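Local coordinates for protein ultraspiracle (Drosophila melanogaster, PDB 1HG4) that probably acts as a nuclear hormone receptor and transcription factor, its ligand-binding domain held in an inactive conformation with a phospholipid in the pocket, at residues A[94-105]-A[160-169]. Residues are numbered along the deposited sequence; the frame is centred on the assembly and turned at random.
Sequences IANVAWCSIVSL and ILSELSVKMK
Ala98 and Ser165 mark where helix 78-100 crosses helix 154-171, their CA atoms 4.8 Å apart; the short segments 94-100 and 160-169 approach to 8.4 Å between axes, inclined at 59°. Helix 160-169 widens into a pi-type turn at 161-166, and helix 94-100 ends just before Ser101. Ser165 OG donates to Ala98 O (2.7 Å), lying in the carbonyl plane on a lone pair, at a C=O...O angle of 116°. With an alanine here, Ala98 O is likely to lose its hydroxyl donor. Around this bond the packing is apolar: Ala98 CB meets Leu164 CB at 3.7 Å and Met168 SD at 3.9 Å, while the Ile94 and Leu164 side chains cross at about a right angle, CG2 of the first against CD1 of the second. Past the helix end, Ile102 CD1 reaches Met168 CB, and Leu105 CD1 lies on Lys169 CD (3.6 Å), the two side chains sliding past each other in opposite directions. Val97 borders the bound phospholipid. Within the helical fold of the nuclear-receptor ligand-binding domain, helix 225-250 packs against Ile94 and Ile160; Ser101 OG, hydrogen-bonded to Val97 O, also hydrogen-bonds Phe136 N of strand 134-136, whose Leu135 touches Leu161.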
ATOM      1  N   ILE A  94     -17.760  -1.095  22.496  1.00 22.95           N
ATOM      2  CA  ILE A  94     -18.521  -2.338  22.538  1.00 23.56           C
ATOM      3  C   ILE A  94     -17.648  -3.574  22.669  1.00 23.85           C
ATOM      4  O   ILE A  94     -18.078  -4.564  23.255  1.00 25.50           O
ATOM      5  CB  ILE A  94     -19.431  -2.469  21.299  1.00 24.19           C
ATOM      6  CG1 ILE A  94     -20.507  -1.388  21.357  1.00 24.46           C
ATOM      7  CG2 ILE A  94     -20.082  -3.854  21.252  1.00 21.45           C
ATOM      8  CD1 ILE A  94     -21.423  -1.386  20.157  1.00 25.90           C
ATOM      9  N   ALA A  95     -16.431  -3.525  22.133  1.00 24.36           N
ATOM     10  CA  ALA A  95     -15.514  -4.663  22.238  1.00 25.41           C
ATOM     11  C   ALA A  95     -15.133  -4.812  23.716  1.00 25.43           C
ATOM     12  O   ALA A  95     -15.013  -5.920  24.235  1.00 23.54           O
ATOM     13  CB  ALA A  95     -14.260  -4.434  21.385  1.00 24.81           C
ATOM     14  N   ASN A  96     -14.938  -3.684  24.388  1.00 26.30           N
ATOM     15  CA  ASN A  96     -14.613  -3.707  25.807  1.00 27.86           C
ATOM     16  C   ASN A  96     -15.787  -4.209  26.655  1.00 27.38           C
ATOM     17  O   ASN A  96     -15.560  -4.910  27.637  1.00 26.46           O
ATOM     18  CB  ASN A  96     -14.181  -2.320  26.286  1.00 31.29           C
ATOM     19  CG  ASN A  96     -12.704  -2.040  26.015  1.00 34.81           C
ATOM     20  OD1 ASN A  96     -12.301  -0.894  25.794  1.00 36.01           O
ATOM     21  ND2 ASN A  96     -11.890  -3.087  26.050  1.00 36.37           N
ATOM     22  N   VAL A  97     -17.029  -3.867  26.296  1.00 25.78           N
ATOM     23  CA  VAL A  97     -18.152  -4.360  27.088  1.00 26.17           C
ATOM     24  C   VAL A  97     -18.316  -5.854  26.834  1.00 24.93           C
ATOM     25  O   VAL A  97     -18.669  -6.602  27.739  1.00 26.14           O
ATOM     26  CB  VAL A  97     -19.506  -3.639  26.784  1.00 26.81           C
ATOM     27  CG1 VAL A  97     -19.297  -2.156  26.705  1.00 28.99           C
ATOM     28  CG2 VAL A  97     -20.121  -4.159  25.516  1.00 32.00           C
ATOM     29  N   ALA A  98     -18.039  -6.296  25.610  1.00 23.45           N
ATOM     30  CA  ALA A  98     -18.160  -7.719  25.301  1.00 23.20           C
ATOM     31  C   ALA A  98     -17.217  -8.536  26.196  1.00 23.48           C
ATOM     32  O   ALA A  98     -17.611  -9.573  26.735  1.00 22.33           O
ATOM     33  CB  ALA A  98     -17.850  -7.979  23.821  1.00 21.10           C
ATOM     34  N   TRP A  99     -15.989  -8.044  26.352  1.00 23.88           N
ATOM     35  CA  TRP A  99     -14.950  -8.675  27.158  1.00 24.60           C
ATOM     36  C   TRP A  99     -15.243  -8.658  28.668  1.00 26.59           C
ATOM     37  O   TRP A  99     -14.986  -9.647  29.357  1.00 26.87           O
ATOM     38  CB  TRP A  99     -13.607  -7.982  26.878  1.00 24.94           C
ATOM     39  CG  TRP A  99     -12.450  -8.454  27.736  1.00 23.79           C
ATOM     40  CD1 TRP A  99     -11.942  -7.831  28.842  1.00 22.86           C
ATOM     41  CD2 TRP A  99     -11.685  -9.654  27.567  1.00 22.73           C
ATOM     42  NE1 TRP A  99     -10.906  -8.565  29.374  1.00 21.90           N
ATOM     43  CE2 TRP A  99     -10.726  -9.690  28.614  1.00 23.63           C
ATOM     44  CE3 TRP A  99     -11.716 -10.703  26.643  1.00 22.79           C
ATOM     45  CZ2 TRP A  99      -9.809 -10.737  28.758  1.00 21.05           C
ATOM     46  CZ3 TRP A  99     -10.795 -11.757  26.793  1.00 21.89           C
ATOM     47  CH2 TRP A  99      -9.860 -11.757  27.841  1.00 20.50           C
ATOM     48  N   CYS A 100     -15.762  -7.541  29.182  1.00 26.22           N
ATOM     49  CA  CYS A 100     -16.094  -7.434  30.606  1.00 26.58           C
ATOM     50  C   CYS A 100     -17.307  -8.274  30.933  1.00 26.66           C
ATOM     51  O   CYS A 100     -17.511  -8.642  32.078  1.00 26.74           O
ATOM     52  CB  CYS A 100     -16.437  -5.997  31.015  1.00 26.95           C
ATOM     53  SG  CYS A 100     -15.066  -4.862  31.070  1.00 30.97           S
ATOM     54  N   SER A 101     -18.126  -8.558  29.929  1.00 26.67           N
ATOM     55  CA  SER A 101     -19.334  -9.337  30.155  1.00 26.80           C
ATOM     56  C   SER A 101     -19.105 -10.850  30.031  1.00 29.64           C
ATOM     57  O   SER A 101     -20.056 -11.640  29.916  1.00 29.74           O
ATOM     58  CB  SER A 101     -20.425  -8.855  29.197  1.00 23.50           C
ATOM     59  OG  SER A 101     -20.625  -7.456  29.352  1.00 19.02           O
ATOM     60  N   ILE A 102     -17.837 -11.254  30.064  1.00 32.21           N
ATOM     61  CA  ILE A 102     -17.496 -12.670  29.973  1.00 35.17           C
ATOM     62  C   ILE A 102     -17.449 -13.263  31.383  1.00 37.10           C
ATOM     63  O   ILE A 102     -17.576 -14.481  31.561  1.00 37.25           O
ATOM     64  CB  ILE A 102     -16.119 -12.886  29.268  1.00 34.68           C
ATOM     65  CG1 ILE A 102     -16.220 -12.471  27.801  1.00 34.13           C
ATOM     66  CG2 ILE A 102     -15.706 -14.355  29.346  1.00 34.82           C
ATOM     67  CD1 ILE A 102     -14.967 -12.692  27.014  1.00 32.45           C
ATOM     68  N   VAL A 103     -17.283 -12.389  32.379  1.00 38.11           N
ATOM     69  CA  VAL A 103     -17.209 -12.801  33.779  1.00 38.26           C
ATOM     70  C   VAL A 103     -18.482 -13.443  34.312  1.00 40.13           C
ATOM     71  O   VAL A 103     -18.420 -14.431  35.041  1.00 41.45           O
ATOM     72  CB  VAL A 103     -16.844 -11.611  34.688  1.00 37.93           C
ATOM     73  CG1 VAL A 103     -17.325 -11.862  36.099  1.00 36.72           C
ATOM     74  CG2 VAL A 103     -15.326 -11.405  34.682  1.00 36.67           C
ATOM     75  N   SER A 104     -19.634 -12.895  33.953  1.00 41.48           N
ATOM     76  CA  SER A 104     -20.888 -13.445  34.447  1.00 43.72           C
ATOM     77  C   SER A 104     -21.704 -14.217  33.420  1.00 44.31           C
ATOM     78  O   SER A 104     -22.932 -14.127  33.414  1.00 44.22           O
ATOM     79  CB  SER A 104     -21.755 -12.332  35.047  1.00 44.48           C
ATOM     80  OG  SER A 104     -22.130 -11.378  34.066  1.00 46.70           O
ATOM     81  N   LEU A 105     -21.031 -14.969  32.554  1.00 44.71           N
ATOM     82  CA  LEU A 105     -21.728 -15.771  31.556  1.00 46.17           C
ATOM     83  C   LEU A 105     -22.151 -17.115  32.163  1.00 47.62           C
ATOM     84  O   LEU A 105     -21.357 -18.058  32.253  1.00 48.95           O
ATOM     85  CB  LEU A 105     -20.839 -16.009  30.325  1.00 45.46           C
ATOM     86  CG  LEU A 105     -20.932 -14.968  29.198  1.00 45.95           C
ATOM     87  CD1 LEU A 105     -19.902 -15.273  28.128  1.00 45.02           C
ATOM     88  CD2 LEU A 105     -22.335 -14.984  28.591  1.00 45.73           C
ATOM     89  N   ILE A 160     -25.230  -8.412  21.727  1.00 26.28           N
ATOM     90  CA  ILE A 160     -23.885  -8.099  22.191  1.00 25.13           C
ATOM     91  C   ILE A 160     -23.367  -9.292  22.975  1.00 26.34           C
ATOM     92  O   ILE A 160     -22.212  -9.672  22.838  1.00 28.25           O
ATOM     93  CB  ILE A 160     -23.845  -6.873  23.131  1.00 22.78           C
ATOM     94  CG1 ILE A 160     -23.912  -5.582  22.314  1.00 21.98           C
ATOM     95  CG2 ILE A 160     -22.576  -6.900  23.956  1.00 19.65           C
ATOM     96  CD1 ILE A 160     -23.794  -4.325  23.141  1.00 21.06           C
ATOM     97  N   LEU A 161     -24.226  -9.887  23.792  1.00 27.48           N
ATOM     98  CA  LEU A 161     -23.810 -11.014  24.616  1.00 28.41           C
ATOM     99  C   LEU A 161     -23.797 -12.345  23.888  1.00 29.18           C
ATOM    100  O   LEU A 161     -22.958 -13.193  24.170  1.00 29.65           O
ATOM    101  CB  LEU A 161     -24.696 -11.108  25.863  1.00 28.27           C
ATOM    102  CG  LEU A 161     -24.601  -9.894  26.789  1.00 28.74           C
ATOM    103  CD1 LEU A 161     -25.655  -9.961  27.870  1.00 29.36           C
ATOM    104  CD2 LEU A 161     -23.219  -9.848  27.395  1.00 29.39           C
ATOM    105  N   SER A 162     -24.720 -12.541  22.954  1.00 30.39           N
ATOM    106  CA  SER A 162     -24.769 -13.796  22.209  1.00 31.53           C
ATOM    107  C   SER A 162     -23.751 -13.838  21.070  1.00 32.79           C
ATOM    108  O   SER A 162     -23.024 -14.820  20.908  1.00 33.02           O
ATOM    109  CB  SER A 162     -26.164 -14.011  21.642  1.00 30.63           C
ATOM    110  OG  SER A 162     -27.112 -14.086  22.691  1.00 35.01           O
ATOM    111  N   GLU A 163     -23.702 -12.759  20.291  1.00 32.48           N
ATOM    112  CA  GLU A 163     -22.805 -12.662  19.148  1.00 32.27           C
ATOM    113  C   GLU A 163     -21.343 -12.316  19.449  1.00 32.02           C
ATOM    114  O   GLU A 163     -20.456 -12.594  18.647  1.00 30.96           O
ATOM    115  CB  GLU A 163     -23.388 -11.673  18.146  1.00 32.20           C
ATOM    116  CG  GLU A 163     -24.711 -12.146  17.574  1.00 33.39           C
ATOM    117  CD  GLU A 163     -25.326 -11.162  16.596  1.00 35.74           C
ATOM    118  OE1 GLU A 163     -24.607 -10.710  15.676  1.00 35.95           O
ATOM    119  OE2 GLU A 163     -26.534 -10.850  16.740  1.00 37.13           O
ATOM    120  N   LEU A 164     -21.079 -11.728  20.605  1.00 31.24           N
ATOM    121  CA  LEU A 164     -19.713 -11.380  20.945  1.00 30.37           C
ATOM    122  C   LEU A 164     -19.211 -12.101  22.191  1.00 30.87           C
ATOM    123  O   LEU A 164     -18.358 -12.989  22.088  1.00 30.57           O
ATOM    124  CB  LEU A 164     -19.595  -9.865  21.113  1.00 30.49           C
ATOM    125  CG  LEU A 164     -19.968  -9.066  19.851  1.00 30.62           C
ATOM    126  CD1 LEU A 164     -20.003  -7.581  20.164  1.00 28.48           C
ATOM    127  CD2 LEU A 164     -18.973  -9.362  18.720  1.00 28.15           C
ATOM    128  N   SER A 165     -19.744 -11.739  23.358  1.00 29.59           N
ATOM    129  CA  SER A 165     -19.323 -12.355  24.622  1.00 29.53           C
ATOM    130  C   SER A 165     -19.302 -13.885  24.610  1.00 29.30           C
ATOM    131  O   SER A 165     -18.275 -14.499  24.898  1.00 29.42           O
ATOM    132  CB  SER A 165     -20.217 -11.876  25.769  1.00 29.08           C
ATOM    133  OG  SER A 165     -20.091 -10.479  25.975  1.00 27.38           O
ATOM    134  N   VAL A 166     -20.434 -14.498  24.285  1.00 29.15           N
ATOM    135  CA  VAL A 166     -20.524 -15.953  24.248  1.00 30.60           C
ATOM    136  C   VAL A 166     -19.499 -16.570  23.307  1.00 30.95           C
ATOM    137  O   VAL A 166     -18.750 -17.455  23.706  1.00 31.55           O
ATOM    138  CB  VAL A 166     -21.963 -16.421  23.844  1.00 30.85           C
ATOM    139  CG1 VAL A 166     -21.994 -17.924  23.578  1.00 29.10           C
ATOM    140  CG2 VAL A 166     -22.940 -16.083  24.958  1.00 28.25           C
ATOM    141  N   LYS A 167     -19.451 -16.094  22.069  1.00 32.17           N
ATOM    142  CA  LYS A 167     -18.507 -16.639  21.104  1.00 33.65           C
ATOM    143  C   LYS A 167     -17.051 -16.405  21.497  1.00 33.50           C
ATOM    144  O   LYS A 167     -16.201 -17.249  21.226  1.00 33.08           O
ATOM    145  CB  LYS A 167     -18.812 -16.094  19.706  1.00 35.20           C
ATOM    146  CG  LYS A 167     -20.150 -16.607  19.173  1.00 36.62           C
ATOM    147  CD  LYS A 167     -20.393 -16.215  17.727  1.00 40.73           C
ATOM    148  CE  LYS A 167     -21.687 -16.821  17.213  1.00 40.85           C
ATOM    149  NZ  LYS A 167     -21.921 -16.444  15.790  1.00 45.38           N
ATOM    150  N   MET A 168     -16.760 -15.283  22.149  1.00 33.63           N
ATOM    151  CA  MET A 168     -15.390 -15.019  22.578  1.00 34.47           C
ATOM    152  C   MET A 168     -15.020 -16.056  23.641  1.00 35.38           C
ATOM    153  O   MET A 168     -13.951 -16.666  23.590  1.00 33.99           O
ATOM    154  CB  MET A 168     -15.256 -13.612  23.162  1.00 33.47           C
ATOM    155  CG  MET A 168     -15.421 -12.497  22.147  1.00 34.75           C
ATOM    156  SD  MET A 168     -15.343 -10.875  22.897  1.00 34.72           S
ATOM    157  CE  MET A 168     -15.213  -9.835  21.451  1.00 37.01           C
ATOM    158  N   LYS A 169     -15.913 -16.247  24.605  1.00 36.64           N
ATOM    159  CA  LYS A 169     -15.698 -17.222  25.670  1.00 39.30           C
ATOM    160  C   LYS A 169     -15.513 -18.599  25.040  1.00 38.76           C
ATOM    161  O   LYS A 169     -14.566 -19.309  25.339  1.00 38.41           O
ATOM    162  CB  LYS A 169     -16.901 -17.255  26.621  1.00 40.26           C
ATOM    163  CG  LYS A 169     -16.757 -18.263  27.752  1.00 42.31           C
ATOM    164  CD  LYS A 169     -18.011 -18.328  28.597  1.00 45.01           C
ATOM    165  CE  LYS A 169     -17.887 -19.354  29.718  1.00 46.64           C
ATOM    166  NZ  LYS A 169     -16.806 -19.009  30.688  1.00 48.88           N
TER